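Local atomic coordinates of nonsense-mediated mRNA decay protein 2 (Saccharomyces cerevisiae, PDB entry 4LUN), a protein that takes part in the nonsense-mediated decay of mRNAs containing premature stop codons and interacts, through its C-terminal part, with the helicase UPF1. Residues 295-298 against 299-303; 198-201 against 202-205; 1-4 against 5-8; 218-221 against 222-225; 256-259 against 260-263. All blocks are in the same frame, centred on the assembly; numbering follows the deposited sequence. Where two conformers were deposited one is given.

Contact 1: residues 295-298 against 299-303; sequences SAIT and LGEFF
T298 and F302, joined by a backbone hydrogen bond from F302 N to T298 O (3.0 Å), lie in the last turns of the alpha helix 277-303, part of the HEAT-repeat-like mIF4G domain. The same i to i+4 bond pairs L299 with S295, G300 with A296 and E301 with I297; the one from L299 N to S295 O measures 2.8 Å. Side chains keep close to these carbonyls: L299 CG rests 3.3 Å from S295 O. I297 and E301 run side by side, the CG2 branch of I297 reaching E301 OE1 at 3.7 Å. In I297, chi1 of -74° sets CG1 beside the backbone N and CG2 anti to it, which leaves CG2 next to the extended E301 chain. Further out, S295 OG is hydrogen-bonded to T201 OG1, T298 packs on T205 and K209 of helix 201-210, and L299 on I208 and I243. F302 makes a cation-pi contact with R216, whose NH2 also bonds F302 O. A water donates to T298 O at 2.8 Å and weakly to E301 OE2 at 3.5 Å.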
loop_
_atom_site.group_PDB
_atom_site.type_symbol
_atom_site.label_atom_id
_atom_site.label_comp_id
_atom_site.label_asym_id
_atom_site.label_seq_id
_atom_site.Cartn_x
_atom_site.Cartn_y
_atom_site.Cartn_z
ATOM N N SER A 295 -8.764 -15.723 1.805
ATOM C CA SER A 295 -8.004 -14.832 2.675
ATOM C C SER A 295 -7.858 -15.369 4.096
ATOM O O SER A 295 -6.794 -15.244 4.702
ATOM C CB SER A 295 -8.645 -13.450 2.696
ATOM O OG SER A 295 -8.492 -12.834 1.434
ATOM N N ALA A 296 -8.927 -15.954 4.635
ATOM C CA ALA A 296 -8.868 -16.622 5.934
ATOM C C ALA A 296 -7.744 -17.661 5.972
ATOM O O ALA A 296 -6.987 -17.736 6.941
ATOM C CB ALA A 296 -10.198 -17.276 6.248
ATOM N N ILE A 297 -7.625 -18.441 4.906
ATOM C CA ILE A 297 -6.639 -19.517 4.870
ATOM C C ILE A 297 -5.225 -18.945 4.850
ATOM O O ILE A 297 -4.348 -19.393 5.592
ATOM C CB ILE A 297 -6.890 -20.461 3.675
ATOM C CG1 ILE A 297 -8.117 -21.338 3.971
ATOM C CG2 ILE A 297 -5.656 -21.315 3.392
ATOM C CD1 ILE A 297 -8.578 -22.146 2.804
ATOM N N THR A 298 -5.025 -17.927 4.025
ATOM C CA THR A 298 -3.723 -17.284 3.901
ATOM C C THR A 298 -3.316 -16.608 5.205
ATOM O O THR A 298 -2.165 -16.730 5.661
ATOM C CB THR A 298 -3.748 -16.257 2.764
ATOM O OG1 THR A 298 -3.971 -16.936 1.516
ATOM C CG2 THR A 298 -2.426 -15.487 2.693
ATOM N N LEU A 299 -4.255 -15.885 5.814
ATOM C CA LEU A 299 -3.951 -15.190 7.069
ATOM C C LEU A 299 -3.639 -16.200 8.158
ATOM O O LEU A 299 -2.708 -16.015 8.953
ATOM C CB LEU A 299 -5.110 -14.279 7.487
ATOM C CG LEU A 299 -5.296 -13.053 6.594
ATOM C CD1 LEU A 299 -6.685 -12.437 6.765
ATOM C CD2 LEU A 299 -4.214 -12.023 6.869
ATOM N N GLY A 300 -4.420 -17.277 8.192
ATOM C CA GLY A 300 -4.207 -18.318 9.175
ATOM C C GLY A 300 -2.865 -18.999 9.017
ATOM O O GLY A 300 -2.186 -19.259 10.008
ATOM N N GLU A 301 -2.483 -19.295 7.783
ATOM C CA GLU A 301 -1.186 -19.916 7.525
ATOM C C GLU A 301 -0.051 -19.015 8.001
ATOM O O GLU A 301 0.852 -19.467 8.702
ATOM C CB GLU A 301 -1.010 -20.213 6.037
ATOM C CG GLU A 301 -1.764 -21.451 5.554
ATOM C CD GLU A 301 -1.725 -21.626 4.044
ATOM O OE1 GLU A 301 -2.176 -22.688 3.559
ATOM O OE2 GLU A 301 -1.252 -20.704 3.341
ATOM N N PHE A 302 -0.116 -17.741 7.628
ATOM C CA PHE A 302 0.945 -16.790 7.951
ATOM C C PHE A 302 1.128 -16.637 9.457
ATOM O O PHE A 302 2.254 -16.705 9.973
ATOM C CB PHE A 302 0.662 -15.422 7.315
ATOM C CG PHE A 302 1.795 -14.444 7.467
ATOM C CD1 PHE A 302 2.740 -14.302 6.461
ATOM C CD2 PHE A 302 1.924 -13.684 8.614
ATOM C CE1 PHE A 302 3.787 -13.406 6.600
ATOM C CE2 PHE A 302 2.972 -12.789 8.757
ATOM C CZ PHE A 302 3.900 -12.658 7.751
ATOM N N PHE A 303 0.028 -16.417 10.168
ATOM C CA PHE A 303 0.101 -16.154 11.606
ATOM C C PHE A 303 0.060 -17.430 12.448
ATOM O O PHE A 303 0.012 -17.366 13.682
ATOM C CB PHE A 303 -0.997 -15.175 12.041
ATOM C CG PHE A 303 -0.775 -13.758 11.548
ATOM C CD1 PHE A 303 -0.032 -12.857 12.305
ATOM C CD2 PHE A 303 -1.299 -13.337 10.338
ATOM C CE1 PHE A 303 0.176 -11.554 11.866
ATOM C CE2 PHE A 303 -1.090 -12.040 9.884
ATOM C CZ PHE A 303 -0.349 -11.146 10.650
HETATM O O HOH W 1 0.097 -17.613 4.228
#

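Contact 2: residues 198-201 against 202-205; sequences GFTT and TIAT
F199 O is gripped twice by one residue, T202. The hydroxyl T202 OG1 donates to it at 3.0 Å, lying in the carbonyl plane with a C=O...O angle of 160°, while T202 N comes from well above that plane at 3.3 Å. With chi1 at 76°, OG1 sits between the backbone N and the carbonyl carbon of its own residue, and this folds the hydroxyl back over the preceding turn. T201 repeats the pattern one residue earlier: its OG1 donates to G198 O at 2.7 Å. Both threonines thus tie side-chain hydroxyls to carbonyls three residues back, where the chain winds into helix 201-210 and the regular bonding is only being established. T200 O receives two weak bonds, from I203 N and A204 N, before T205 N reaches T201 O at 3.1 Å in the usual i to i+4 fashion. G198 enters with a positive phi of 90°, where a CB would run into the preceding carbonyl oxygen. Beside the polar bonds, I203 CD1 packs 4.1 Å from T200 CB, and A204 CB rests 3.4 Å from T201 O. T200 OG1 is hydrogen-bonded to L191 O. The segment lies in the MIF4G domain with helices around it: F199 packs on helix 130-152 and makes a cation-pi contact with R291, T201 and A204 meet F242 of helix 231-271, and T201 also touches F292 of helix 277-303.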
loop_
_atom_site.group_PDB
_atom_site.type_symbol
_atom_site.label_atom_id
_atom_site.label_comp_id
_atom_site.label_asym_id
_atom_site.label_seq_id
_atom_site.Cartn_x
_atom_site.Cartn_y
_atom_site.Cartn_z
ATOM N N GLY A 198 -15.249 -8.192 0.906
ATOM C CA GLY A 198 -14.090 -9.078 0.903
ATOM C C GLY A 198 -12.913 -8.662 0.035
ATOM O O GLY A 198 -11.870 -9.318 0.051
ATOM N N PHE A 199 -13.057 -7.590 -0.735
ATOM C CA PHE A 199 -11.937 -7.148 -1.566
ATOM C C PHE A 199 -10.748 -6.621 -0.747
ATOM O O PHE A 199 -9.579 -6.765 -1.153
ATOM C CB PHE A 199 -12.393 -6.089 -2.587
ATOM C CG PHE A 199 -13.429 -6.584 -3.564
ATOM C CD1 PHE A 199 -13.076 -7.448 -4.583
ATOM C CD2 PHE A 199 -14.749 -6.169 -3.472
ATOM C CE1 PHE A 199 -14.023 -7.901 -5.491
ATOM C CE2 PHE A 199 -15.709 -6.626 -4.384
ATOM C CZ PHE A 199 -15.337 -7.494 -5.385
ATOM N N THR A 200 -11.007 -5.995 0.400
ATOM C CA THR A 200 -9.874 -5.444 1.147
ATOM C C THR A 200 -9.071 -6.516 1.863
ATOM O O THR A 200 -7.949 -6.251 2.294
ATOM C CB THR A 200 -10.266 -4.358 2.168
ATOM O OG1 THR A 200 -10.973 -4.952 3.252
ATOM C CG2 THR A 200 -11.118 -3.283 1.504
ATOM N N THR A 201 -9.624 -7.719 2.000
ATOM C CA THR A 201 -8.860 -8.794 2.639
ATOM C C THR A 201 -7.613 -9.092 1.806
ATOM O O THR A 201 -6.593 -9.524 2.347
ATOM C CB THR A 201 -9.675 -10.094 2.861
ATOM O OG1 THR A 201 -10.117 -10.603 1.603
ATOM C CG2 THR A 201 -10.872 -9.877 3.784
ATOM N N THR A 202 -7.682 -8.866 0.498
ATOM C CA THR A 202 -6.510 -9.085 -0.349
ATOM C C THR A 202 -5.418 -8.020 -0.192
ATOM O O THR A 202 -4.256 -8.258 -0.531
ATOM C CB THR A 202 -6.878 -9.276 -1.837
ATOM O OG1 THR A 202 -7.216 -8.010 -2.427
ATOM C CG2 THR A 202 -8.047 -10.244 -1.967
ATOM N N ILE A 203 -5.768 -6.840 0.316
ATOM C CA ILE A 203 -4.744 -5.846 0.652
ATOM C C ILE A 203 -3.950 -6.389 1.844
ATOM O O ILE A 203 -2.716 -6.302 1.903
ATOM C CB ILE A 203 -5.380 -4.495 1.048
ATOM C CG1 ILE A 203 -6.173 -3.891 -0.100
ATOM C CG2 ILE A 203 -4.312 -3.502 1.486
ATOM C CD1 ILE A 203 -7.020 -2.692 0.354
ATOM N N ALA A 204 -4.673 -6.967 2.797
ATOM C CA ALA A 204 -4.044 -7.461 4.018
ATOM C C ALA A 204 -3.090 -8.602 3.693
ATOM O O ALA A 204 -1.967 -8.628 4.196
ATOM C CB ALA A 204 -5.092 -7.930 4.988
ATOM N N THR A 205 -3.538 -9.541 2.862
ATOM C CA THR A 205 -2.692 -10.691 2.533
ATOM C C THR A 205 -1.500 -10.294 1.672
ATOM O O THR A 205 -0.393 -10.802 1.852
ATOM C CB THR A 205 -3.484 -11.844 1.870
ATOM O OG1 THR A 205 -4.127 -11.372 0.682
ATOM C CG2 THR A 205 -4.542 -12.326 2.808
#

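Contact 3: residues 1-4 against 5-8; sequences MDDG and RKKE
From D2 onward the backbone winds into helix 3-17, with K6 N bonded to D2 O (3.1 Å), K7 N to D3 O and E8 N to G4 O. D2 closes the helix start with its side chain: OD2 accepts from R5 N at 3.0 Å, met from above the carboxylate plane. A chi1 of 74° carries CG over between N and C of D2 and brings OD2 back toward the first turn, where it also lies 3.3 Å from R5 CB. This is an N-cap, in which the aspartate side chain accepts from an amide of the first turn and its negative charge probably suits the positive end of the helix dipole. M1 crosses the R5 and K6 side chains obliquely, SD 3.9 Å from R5 CG and CG 3.9 Å from K6 CG, and it also packs on I91 and V94 of helix 87-104. R5 leaves the helix with its chain bent at chi2, and the NH1 of its guanidinium forms a salt bridge with E8 OE1 at 2.8 Å, the oxygen lying in the guanidinium plane. R5 NH2 makes a second salt bridge with E95, which ties the helix to 87-104. A methionine in place of R5 would probably leave the carboxylates of E8 and E95 without their shared positive mate. D3 OD1 is hydrogen-bonded to W222 NE1, while K7 CE folds back to 3.3 Å from D3 O.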
loop_
_atom_site.group_PDB
_atom_site.type_symbol
_atom_site.label_atom_id
_atom_site.label_comp_id
_atom_site.label_asym_id
_atom_site.label_seq_id
_atom_site.Cartn_x
_atom_site.Cartn_y
_atom_site.Cartn_z
ATOM N N MET A 1 17.039 -4.881 -4.235
ATOM C CA MET A 1 17.668 -4.135 -3.150
ATOM C C MET A 1 17.680 -4.931 -1.840
ATOM O O MET A 1 16.631 -5.295 -1.302
ATOM C CB MET A 1 16.980 -2.775 -2.972
ATOM C CG MET A 1 17.248 -2.100 -1.642
ATOM S SD MET A 1 16.904 -0.326 -1.656
ATOM C CE MET A 1 15.882 -0.168 -3.123
ATOM N N ASP A 2 18.880 -5.203 -1.336
ATOM C CA ASP A 2 19.037 -5.975 -0.111
ATOM C C ASP A 2 18.917 -5.078 1.119
ATOM O O ASP A 2 18.889 -3.856 0.998
ATOM C CB ASP A 2 20.373 -6.727 -0.109
ATOM C CG ASP A 2 21.564 -5.819 0.144
ATOM O OD1 ASP A 2 22.526 -6.278 0.796
ATOM O OD2 ASP A 2 21.549 -4.653 -0.305
ATOM N N ASP A 3 18.839 -5.693 2.297
ATOM C CA ASP A 3 18.692 -4.938 3.538
ATOM C C ASP A 3 19.876 -3.993 3.769
ATOM O O ASP A 3 19.717 -2.939 4.363
ATOM C CB ASP A 3 18.508 -5.875 4.741
ATOM C CG ASP A 3 17.140 -6.561 4.758
ATOM O OD1 ASP A 3 16.214 -6.081 4.070
ATOM O OD2 ASP A 3 16.989 -7.575 5.472
ATOM N N GLY A 4 21.058 -4.381 3.300
ATOM C CA GLY A 4 22.235 -3.540 3.418
ATOM C C GLY A 4 22.074 -2.221 2.689
ATOM O O GLY A 4 22.403 -1.161 3.226
ATOM N N ARG A 5 21.561 -2.282 1.465
ATOM C CA ARG A 5 21.329 -1.079 0.671
ATOM C C ARG A 5 20.180 -0.248 1.250
ATOM O O ARG A 5 20.220 0.985 1.218
ATOM C CB ARG A 5 21.040 -1.448 -0.788
ATOM C CG ARG A 5 20.809 -0.253 -1.698
ATOM C CD ARG A 5 21.987 0.709 -1.682
ATOM N NE ARG A 5 21.752 1.853 -2.555
ATOM C CZ ARG A 5 22.503 2.949 -2.580
ATOM N NH1 ARG A 5 23.545 3.064 -1.766
ATOM N NH2 ARG A 5 22.205 3.934 -3.417
ATOM N N LYS A 6 19.160 -0.919 1.776
ATOM C CA LYS A 6 18.085 -0.214 2.468
ATOM C C LYS A 6 18.657 0.608 3.611
ATOM O O LYS A 6 18.308 1.776 3.790
ATOM C CB LYS A 6 17.049 -1.197 3.030
ATOM C CG LYS A 6 16.032 -1.706 2.024
ATOM C CD LYS A 6 14.915 -2.459 2.739
ATOM C CE LYS A 6 13.830 -2.899 1.773
ATOM N NZ LYS A 6 14.406 -3.333 0.471
ATOM N N LYS A 7 19.548 -0.002 4.386
ATOM C CA LYS A 7 20.142 0.681 5.533
ATOM C C LYS A 7 21.073 1.821 5.109
ATOM O O LYS A 7 21.098 2.883 5.745
ATOM C CB LYS A 7 20.832 -0.323 6.466
ATOM C CG LYS A 7 19.849 -1.265 7.158
ATOM C CD LYS A 7 20.551 -2.299 8.032
ATOM C CE LYS A 7 20.373 -3.700 7.471
ATOM N NZ LYS A 7 19.643 -4.589 8.421
ATOM N N GLU A 8 21.826 1.615 4.030
ATOM C CA GLU A 8 22.659 2.676 3.469
ATOM C C GLU A 8 21.824 3.903 3.113
ATOM O O GLU A 8 22.167 5.027 3.476
ATOM C CB GLU A 8 23.371 2.196 2.200
ATOM C CG GLU A 8 24.532 1.241 2.419
ATOM C CD GLU A 8 25.228 0.883 1.112
ATOM O OE1 GLU A 8 25.126 1.673 0.146
ATOM O OE2 GLU A 8 25.869 -0.189 1.050
#

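Contact 4: residues 218-221 against 222-225; sequences DDNS and WDDL
A type I beta turn from N220 to D223, overlapped by an Asx turn at D219, shapes this stretch of the loop between helices 201-210 and 231-271. D223 N bonds N220 O at 3.0 Å. In the Asx turn, D219 OD1 takes two donors from the same face of its plane: S221 N on the anti side at 3.2 Å, and S221 OG at 2.7 Å. The hydroxyl reaches back because chi1 of 57° sets OG between the backbone N and C of S221. OG also lies over one face of the W222 ring, 3.9 Å from CD1. Putting an alanine at S221 would probably leave D219 OD1 with one donor fewer and its carboxylate freer to turn. Across the beta turn, the D223 carboxylate crosses the N220 side chain obliquely, OD2 3.3 Å from N220 CB, with the amide and carboxylate planes 30° apart. A water bridges D219 O, D223 OD1 and W222 N, donating to the two oxygens and accepting from W222 N at 2.9 Å. Another water bridges S221 O and D224 N further along. The indole N-H is taken by D3 OD1 of helix 3-17, and L225 packs on K6, K7 and H10 of that helix. With one aspartate oxygen gripped by both the amide and the hydroxyl of the serine two residues on, this is an Asx turn running into a type I beta turn, in the loop joining helix 201-210 to helix 231-271.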
loop_
_atom_site.group_PDB
_atom_site.type_symbol
_atom_site.label_atom_id
_atom_site.label_comp_id
_atom_site.label_asym_id
_atom_site.label_seq_id
_atom_site.Cartn_x
_atom_site.Cartn_y
_atom_site.Cartn_z
ATOM N N ASP A 218 10.065 -12.016 16.179
ATOM C CA ASP A 218 11.455 -12.466 16.222
ATOM C C ASP A 218 12.303 -11.909 15.083
ATOM O O ASP A 218 13.531 -11.930 15.154
ATOM C CB ASP A 218 11.529 -13.991 16.230
ATOM C CG ASP A 218 11.017 -14.585 17.519
ATOM O OD1 ASP A 218 11.062 -13.882 18.548
ATOM O OD2 ASP A 218 10.566 -15.752 17.502
ATOM N N ASP A 219 11.656 -11.405 14.036
ATOM C CA ASP A 219 12.388 -10.879 12.890
ATOM C C ASP A 219 12.794 -9.430 13.136
ATOM O O ASP A 219 11.974 -8.523 12.998
ATOM C CB ASP A 219 11.533 -10.971 11.622
ATOM C CG ASP A 219 12.356 -10.864 10.353
ATOM O OD1 ASP A 219 13.487 -10.336 10.415
ATOM O OD2 ASP A 219 11.871 -11.307 9.292
ATOM N N ASN A 220 14.055 -9.213 13.507
ATOM C CA ASN A 220 14.539 -7.869 13.801
ATOM C C ASN A 220 15.263 -7.192 12.633
ATOM O O ASN A 220 15.808 -6.105 12.787
ATOM C CB ASN A 220 15.478 -7.900 15.007
ATOM C CG ASN A 220 14.815 -8.435 16.254
ATOM O OD1 ASN A 220 13.590 -8.459 16.362
ATOM N ND2 ASN A 220 15.628 -8.866 17.212
ATOM N N SER A 221 15.238 -7.827 11.464
ATOM C CA SER A 221 16.006 -7.362 10.312
ATOM C C SER A 221 15.728 -5.913 9.892
ATOM O O SER A 221 16.615 -5.244 9.367
ATOM C CB SER A 221 15.791 -8.299 9.125
ATOM O OG SER A 221 14.413 -8.401 8.813
ATOM N N TRP A 222 14.511 -5.426 10.137
ATOM C CA TRP A 222 14.150 -4.065 9.727
ATOM C C TRP A 222 14.047 -3.065 10.883
ATOM O O TRP A 222 13.656 -1.916 10.669
ATOM C CB TRP A 222 12.841 -4.061 8.911
ATOM C CG TRP A 222 12.974 -4.658 7.549
ATOM C CD1 TRP A 222 14.129 -5.008 6.917
ATOM C CD2 TRP A 222 11.902 -4.981 6.643
ATOM N NE1 TRP A 222 13.847 -5.530 5.672
ATOM C CE2 TRP A 222 12.491 -5.527 5.482
ATOM C CE3 TRP A 222 10.510 -4.862 6.704
ATOM C CZ2 TRP A 222 11.728 -5.952 4.386
ATOM C CZ3 TRP A 222 9.753 -5.293 5.609
ATOM C CH2 TRP A 222 10.371 -5.832 4.471
ATOM N N ASP A 223 14.430 -3.479 12.090
ATOM C CA ASP A 223 14.345 -2.593 13.249
ATOM C C ASP A 223 15.056 -1.250 13.060
ATOM O O ASP A 223 14.574 -0.229 13.542
ATOM C CB ASP A 223 14.900 -3.278 14.506
ATOM C CG ASP A 223 13.966 -4.333 15.064
ATOM O OD1 ASP A 223 12.825 -4.486 14.554
ATOM O OD2 ASP A 223 14.370 -5.002 16.046
ATOM N N ASP A 224 16.196 -1.249 12.367
ATOM C CA ASP A 224 16.952 -0.014 12.146
ATOM C C ASP A 224 16.278 0.885 11.117
ATOM O O ASP A 224 16.652 2.052 10.960
ATOM C CB ASP A 224 18.367 -0.319 11.639
ATOM C CG ASP A 224 19.273 -0.879 12.710
ATOM O OD1 ASP A 224 18.918 -0.805 13.907
ATOM O OD2 ASP A 224 20.356 -1.385 12.345
ATOM N N LEU A 225 15.299 0.334 10.407
ATOM C CA LEU A 225 14.641 1.060 9.329
ATOM C C LEU A 225 13.338 1.690 9.791
ATOM O O LEU A 225 12.784 2.552 9.113
ATOM C CB LEU A 225 14.353 0.132 8.159
ATOM C CG LEU A 225 15.552 -0.614 7.597
ATOM C CD1 LEU A 225 15.110 -1.558 6.463
ATOM C CD2 LEU A 225 16.580 0.386 7.116
HETATM O O HOH W 2 12.234 -5.898 11.885
HETATM O O HOH W 3 11.441 -6.762 15.754
HETATM O O HOH W 4 17.841 -3.407 11.102
#

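Contact 5: residues 256-259 against 260-263; sequences KVNK and LQRE
Chi1 of 177° swings Q261 CG away from its own N, chi1 of -80° keeps N258 CG near its own, and these settings bring the two amides to the same side of the long alpha helix 231-271. The side chains run side by side, the two amide planes turned 47° apart. N258 OD1 and Q261 OE1, both acceptors, stand 3.9 Å from each other; N258 was deposited in two conformers, so its side of this pairing holds for one of them. Beneath them the helix is regular, with L260 N on K256 O, Q261 N on V257 O, R262 N on N258 O and E263 N on K259 O, all at 2.9 to 3.0 Å. Aliphatic parts lie over these carbonyls: L260 CG is 3.3 Å from K256 O and R262 CG 3.2 Å from N258 O. Polar ends then leave the segment. In the given conformer N258 OD1 bonds ND1 of H312, and Q261 NE2 bonds O of H313, both residues of the C-terminal histidine tag, so this packing owes part of its form to the construct. K256 is paired with E252 and E263 with K266 in salt bridges along the helix. The charged ends of K259 and E263 stay apart. L260 packs on E281 and L285 of helix 277-303. The two helices follow each other in the chain and pack as a helical hairpin, in which L260 is buried. Near the amides, a water stands 2.8 Å from Q261 OE1 and 3.2 Å from N258 O.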
loop_
_atom_site.group_PDB
_atom_site.type_symbol
_atom_site.label_atom_id
_atom_site.label_comp_id
_atom_site.label_asym_id
_atom_site.label_seq_id
_atom_site.Cartn_x
_atom_site.Cartn_y
_atom_site.Cartn_z
ATOM N N LYS A 256 -24.316 -19.500 5.555
ATOM C CA LYS A 256 -25.308 -19.119 4.539
ATOM C C LYS A 256 -25.172 -19.891 3.230
ATOM O O LYS A 256 -26.176 -20.342 2.667
ATOM C CB LYS A 256 -25.246 -17.621 4.225
ATOM C CG LYS A 256 -25.667 -16.699 5.354
ATOM C CD LYS A 256 -25.638 -15.241 4.876
ATOM C CE LYS A 256 -26.000 -14.272 5.999
ATOM N NZ LYS A 256 -25.366 -12.930 5.812
ATOM N N VAL A 257 -23.954 -20.024 2.705
ATOM C CA VAL A 257 -23.829 -20.730 1.432
ATOM C C VAL A 257 -24.145 -22.228 1.562
ATOM O O VAL A 257 -24.732 -22.821 0.663
ATOM C CB VAL A 257 -22.474 -20.509 0.702
ATOM C CG1 VAL A 257 -22.248 -19.025 0.392
ATOM C CG2 VAL A 257 -21.303 -21.102 1.484
ATOM N N ASN A 258 -23.759 -22.823 2.682
ATOM C CA ASN A 258 -24.096 -24.225 2.897
ATOM C C ASN A 258 -25.601 -24.458 3.048
ATOM O O ASN A 258 -26.132 -25.419 2.516
ATOM C CB ASN A 258 -23.295 -24.815 4.061
ATOM C CG ASN A 258 -21.873 -25.189 3.656
ATOM O OD1 ASN A 258 -21.655 -25.943 2.708
ATOM N ND2 ASN A 258 -20.905 -24.659 4.373
ATOM N N LYS A 259 -26.282 -23.547 3.736
ATOM C CA LYS A 259 -27.728 -23.644 3.916
ATOM C C LYS A 259 -28.442 -23.522 2.572
ATOM O O LYS A 259 -29.350 -24.306 2.260
ATOM C CB LYS A 259 -28.253 -22.543 4.827
ATOM C CG LYS A 259 -29.709 -22.767 5.189
ATOM C CD LYS A 259 -30.465 -21.469 5.351
ATOM C CE LYS A 259 -31.910 -21.753 5.713
ATOM N NZ LYS A 259 -31.998 -22.504 6.998
ATOM N N LEU A 260 -28.040 -22.532 1.781
ATOM C CA LEU A 260 -28.666 -22.323 0.470
ATOM C C LEU A 260 -28.395 -23.485 -0.465
ATOM O O LEU A 260 -29.291 -23.930 -1.186
ATOM C CB LEU A 260 -28.203 -21.014 -0.167
ATOM C CG LEU A 260 -28.670 -19.768 0.583
ATOM C CD1 LEU A 260 -27.910 -18.539 0.125
ATOM C CD2 LEU A 260 -30.158 -19.606 0.343
ATOM N N GLN A 261 -27.163 -23.992 -0.439
ATOM C CA GLN A 261 -26.821 -25.141 -1.264
ATOM C C GLN A 261 -27.652 -26.370 -0.879
ATOM O O GLN A 261 -28.152 -27.113 -1.744
ATOM C CB GLN A 261 -25.331 -25.447 -1.145
ATOM C CG GLN A 261 -24.936 -26.678 -1.939
ATOM C CD GLN A 261 -23.473 -27.036 -1.780
ATOM O OE1 GLN A 261 -23.003 -27.303 -0.673
ATOM N NE2 GLN A 261 -22.745 -27.052 -2.894
ATOM N N ARG A 262 -27.837 -26.574 0.423
ATOM C CA ARG A 262 -28.592 -27.729 0.898
ATOM C C ARG A 262 -30.042 -27.632 0.460
ATOM O O ARG A 262 -30.610 -28.608 -0.020
ATOM C CB ARG A 262 -28.509 -27.848 2.420
ATOM C CG ARG A 262 -27.177 -28.378 2.924
ATOM C CD ARG A 262 -27.132 -28.358 4.443
ATOM N NE ARG A 262 -27.830 -29.502 5.015
ATOM C CZ ARG A 262 -27.256 -30.685 5.217
ATOM N NH1 ARG A 262 -25.980 -30.862 4.897
ATOM N NH2 ARG A 262 -27.952 -31.686 5.739
ATOM N N GLU A 263 -30.639 -26.452 0.605
ATOM C CA GLU A 263 -32.027 -26.284 0.177
ATOM C C GLU A 263 -32.188 -26.466 -1.335
ATOM O O GLU A 263 -33.168 -27.064 -1.773
ATOM C CB GLU A 263 -32.593 -24.927 0.613
ATOM C CG GLU A 263 -32.792 -24.798 2.119
ATOM C CD GLU A 263 -33.581 -25.956 2.723
ATOM O OE1 GLU A 263 -34.637 -26.330 2.171
ATOM O OE2 GLU A 263 -33.138 -26.501 3.757
HETATM O O HOH W 5 -20.776 -28.299 0.409
HETATM O O HOH W 6 -24.127 -27.821 1.829
#

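Contact 2 is the most buried of the set, 11 Å from the chain centre, whereas contacts 3 and 4 lie at the surface and contacts 1 and 5 are partly buried. Contacts 1 and 2 touch, joining helix 277-303 to helix 201-210 through threonine, serine and leucine side chains. Contacts 3 and 4 touch likewise, centres about 12 Å apart, fastening helix 3-17 to the loop 218-225. Contact 5, on helix 231-271, touches none of the others, its centre about 52 Å from that of contact 3. Hydroxyl-to-carbonyl bonds mark the helix start in contact 2, a carboxylate cap the one in contact 3; contacts 1 and 5 keep regular helix bonds, and contact 4 leans on ordered waters.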